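Arylmalonate decarboxylase (Bordetella bronchiseptica, PDB 3IXL) catalyses the enantioselective decarboxylation of 2-aryl-2-methylmalonates to 2-arylpropionates, releasing carbon dioxide. Local coordinates at residues G41-E46 with T154-M159. The protein carries 2 engineered substitutions. Residues are numbered along the deposited sequence; the frame is centred on the assembly and turned at random.
Sequences GSVTPE and TGVEAM. With SO4 (sulfate ion), chain B.
Val43 and Thr154 meet where two helix-opening loops come together, one from each of the two four-stranded parallel-sheet halves of this aspartate/glutamate racemase-like fold. Residues 41-46 run into the helix 45-51 and residues 154-159 into the helix 156-160, beside the pocket that holds 2-phenylacetic acid, which Val156 helps to line. A single direct hydrogen bond ties the backbones: Val43 N gives its hydrogen to Thr154 O at 2.8 Å and nearly straight. The same oxygen takes a weaker CA-H contact from Ser42. Val43 is the centre of an inverse gamma turn, closed by a weak hydrogen bond from Thr44 N to Ser42 O. One water extends the polar link, donating to Gly41 O and accepting from Val156 N, the first residue of its helix.

Apolar contacts lie beside this link. Val43 and Met159 meet end on, CG2 of Val43 lying 3.8 Å from CE of Met159. That methionine is extended beyond CG, which carries its methyl out to the valine from a helical backbone; it also packs on Ala125, Ile153 and the engineered Ser188. Val43 CG2 further touches Val156 CG2 at 4.1 Å, and Val156 in turn contacts the bound 2-phenylacetic acid, making Val43 a second-shell neighbour of the ligand. Nearer the start of the helix 45-51, the methyls of Thr44 and Thr154 meet, CG2 to CG2, at 3.6 Å.

With its methyl turned to Thr154, Thr44 has OG1 between its backbone N and carbonyl carbon (chi1 61°), where it caps Gly47 N at the start of the helix. Thr44 OG1 also donates to Ser42 OG at 2.7 Å, and Ser42 OG passes its own hydrogen to O2 of a sulfate, probably from the crystallisation liquor, at 3.0 Å.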
ATOM      1  N   GLY A  41      15.475  -7.082  -2.848  1.00 11.13           N
ATOM      2  CA  GLY A  41      16.800  -6.546  -2.531  1.00 11.32           C
ATOM      3  C   GLY A  41      16.915  -5.032  -2.451  1.00 11.65           C
ATOM      4  O   GLY A  41      17.749  -4.503  -1.714  1.00 13.08           O
ATOM      5  N   SER A  42      16.100  -4.337  -3.237  1.00 11.50           N
ATOM      6  CA  SER A  42      16.047  -2.886  -3.238  1.00 10.90           C
ATOM      7  C   SER A  42      14.710  -2.468  -3.824  1.00 10.08           C
ATOM      8  O   SER A  42      14.115  -3.197  -4.632  1.00  9.83           O
ATOM      9  CB  SER A  42      17.186  -2.300  -4.070  1.00 11.43           C
ATOM     10  OG  SER A  42      17.029  -2.649  -5.432  1.00 13.46           O
ATOM     11  N   VAL A  43      14.252  -1.286  -3.426  1.00  8.74           N
ATOM     12  CA  VAL A  43      12.989  -0.748  -3.909  1.00  8.34           C
ATOM     13  C   VAL A  43      13.301   0.015  -5.202  1.00  8.48           C
ATOM     14  O   VAL A  43      13.299   1.238  -5.249  1.00  8.16           O
ATOM     15  CB  VAL A  43      12.287   0.107  -2.812  1.00  8.36           C
ATOM     16  CG1 VAL A  43      10.906   0.536  -3.262  1.00  9.11           C
ATOM     17  CG2 VAL A  43      12.211  -0.680  -1.484  1.00  8.77           C
ATOM     18  N   THR A  44      13.612  -0.755  -6.244  1.00  8.60           N
ATOM     19  CA  THR A  44      13.956  -0.240  -7.562  1.00  9.25           C
ATOM     20  C   THR A  44      13.431  -1.257  -8.576  1.00  9.31           C
ATOM     21  O   THR A  44      13.290  -2.432  -8.238  1.00  9.04           O
ATOM     22  CB  THR A  44      15.495  -0.149  -7.780  1.00  9.36           C
ATOM     23  OG1 THR A  44      16.072  -1.448  -7.675  1.00  9.69           O
ATOM     24  CG2 THR A  44      16.178   0.790  -6.790  1.00 10.41           C
ATOM     25  N   PRO A  45      13.173  -0.817  -9.828  1.00 10.18           N
ATOM     26  CA  PRO A  45      12.817  -1.756 -10.904  1.00 10.61           C
ATOM     27  C   PRO A  45      13.757  -2.959 -11.043  1.00 11.29           C
ATOM     28  O   PRO A  45      13.281  -4.083 -11.220  1.00 11.74           O
ATOM     29  CB  PRO A  45      12.828  -0.865 -12.151  1.00 10.73           C
ATOM     30  CG  PRO A  45      12.403   0.475 -11.609  1.00 11.51           C
ATOM     31  CD  PRO A  45      13.105   0.584 -10.289  1.00 10.21           C
ATOM     32  N   GLU A  46      15.063  -2.739 -10.934  1.00 11.92           N
ATOM     33  CA  GLU A  46      16.018  -3.850 -10.965  1.00 12.57           C
ATOM     34  C   GLU A  46      15.734  -4.835  -9.832  1.00 11.77           C
ATOM     35  O   GLU A  46      15.783  -6.058 -10.029  1.00 12.15           O
ATOM     36  CB  GLU A  46      17.463  -3.340 -10.912  1.00 13.75           C
ATOM     37  CG  GLU A  46      17.760  -2.216 -11.908  1.00 18.81           C
ATOM     38  CD  GLU A  46      17.592  -0.821 -11.302  1.00 22.33           C
ATOM     39  OE1 GLU A  46      16.493  -0.220 -11.425  1.00 21.57           O
ATOM     40  OE2 GLU A  46      18.574  -0.329 -10.699  1.00 26.56           O
ATOM     41  N   THR A 154      15.938   3.554  -1.225  1.00  8.59           N
ATOM     42  CA  THR A 154      15.746   2.257  -1.878  1.00  9.15           C
ATOM     43  C   THR A 154      15.892   1.064  -0.950  1.00 10.00           C
ATOM     44  O   THR A 154      15.587  -0.050  -1.350  1.00 10.15           O
ATOM     45  CB  THR A 154      16.677   2.034  -3.085  1.00  9.14           C
ATOM     46  OG1 THR A 154      18.040   1.994  -2.644  1.00  9.71           O
ATOM     47  CG2 THR A 154      16.458   3.121  -4.122  1.00  9.12           C
ATOM     48  N   GLY A 155      16.353   1.285   0.278  1.00 10.72           N
ATOM     49  CA  GLY A 155      16.519   0.179   1.219  1.00 12.40           C
ATOM     50  C   GLY A 155      15.232  -0.125   1.960  1.00 13.80           C
ATOM     51  O   GLY A 155      14.569   0.786   2.446  1.00 14.47           O
ATOM     52  N   VAL A 156      14.888  -1.406   2.061  1.00 15.62           N
ATOM     53  CA  VAL A 156      13.682  -1.818   2.791  1.00 17.50           C
ATOM     54  C   VAL A 156      13.756  -1.434   4.276  1.00 18.30           C
ATOM     55  O   VAL A 156      12.839  -0.798   4.808  1.00 18.72           O
ATOM     56  CB  VAL A 156      13.412  -3.336   2.627  1.00 17.88           C
ATOM     57  CG1 VAL A 156      12.327  -3.810   3.593  1.00 18.61           C
ATOM     58  CG2 VAL A 156      13.023  -3.657   1.194  1.00 18.36           C
ATOM     59  N   GLU A 157      14.846  -1.813   4.942  1.00 19.17           N
ATOM     60  CA  GLU A 157      15.051  -1.466   6.357  1.00 19.84           C
ATOM     61  C   GLU A 157      15.111   0.039   6.613  1.00 19.29           C
ATOM     62  O   GLU A 157      14.606   0.527   7.634  1.00 19.65           O
ATOM     63  CB  GLU A 157      16.311  -2.142   6.915  1.00 20.34           C
ATOM     64  CG  GLU A 157      16.052  -3.378   7.763  1.00 23.80           C
ATOM     65  CD  GLU A 157      15.067  -4.339   7.131  1.00 27.46           C
ATOM     66  OE1 GLU A 157      15.350  -4.856   6.025  1.00 29.94           O
ATOM     67  OE2 GLU A 157      14.008  -4.577   7.748  1.00 29.56           O
ATOM     68  N   ALA A 158      15.725   0.774   5.687  1.00 18.04           N
ATOM     69  CA  ALA A 158      15.845   2.218   5.815  1.00 17.11           C
ATOM     70  C   ALA A 158      14.470   2.885   5.886  1.00 16.38           C
ATOM     71  O   ALA A 158      14.288   3.871   6.602  1.00 16.16           O
ATOM     72  CB  ALA A 158      16.666   2.797   4.666  1.00 17.31           C
ATOM     73  N   MET A 159      13.502   2.346   5.152  1.00 15.49           N
ATOM     74  CA  MET A 159      12.164   2.937   5.162  1.00 14.85           C
ATOM     75  C   MET A 159      11.478   2.806   6.526  1.00 14.08           C
ATOM     76  O   MET A 159      10.792   3.732   6.968  1.00 13.15           O
ATOM     77  CB  MET A 159      11.300   2.376   4.034  1.00 15.31           C
ATOM     78  CG  MET A 159      11.552   3.044   2.675  1.00 14.24           C
ATOM     79  SD  MET A 159      10.721   2.134   1.396  1.00 17.64           S
ATOM     80  CE  MET A 159      11.543   2.779  -0.045  1.00 14.39           C
TER
HETATM   81  S   SO4 B6000      21.156  -3.417  -5.290  1.00 34.60           S
HETATM   82  O1  SO4 B6000      21.132  -2.864  -3.934  1.00 35.71           O
HETATM   83  O2  SO4 B6000      19.790  -3.740  -5.696  1.00 35.62           O
HETATM   84  O3  SO4 B6000      21.710  -2.429  -6.215  1.00 33.96           O
HETATM   85  O4  SO4 B6000      21.989  -4.619  -5.311  1.00 34.79           O
HETATM   86  O   HOH W   1      16.859  -3.407   1.099  1.00 21.96           O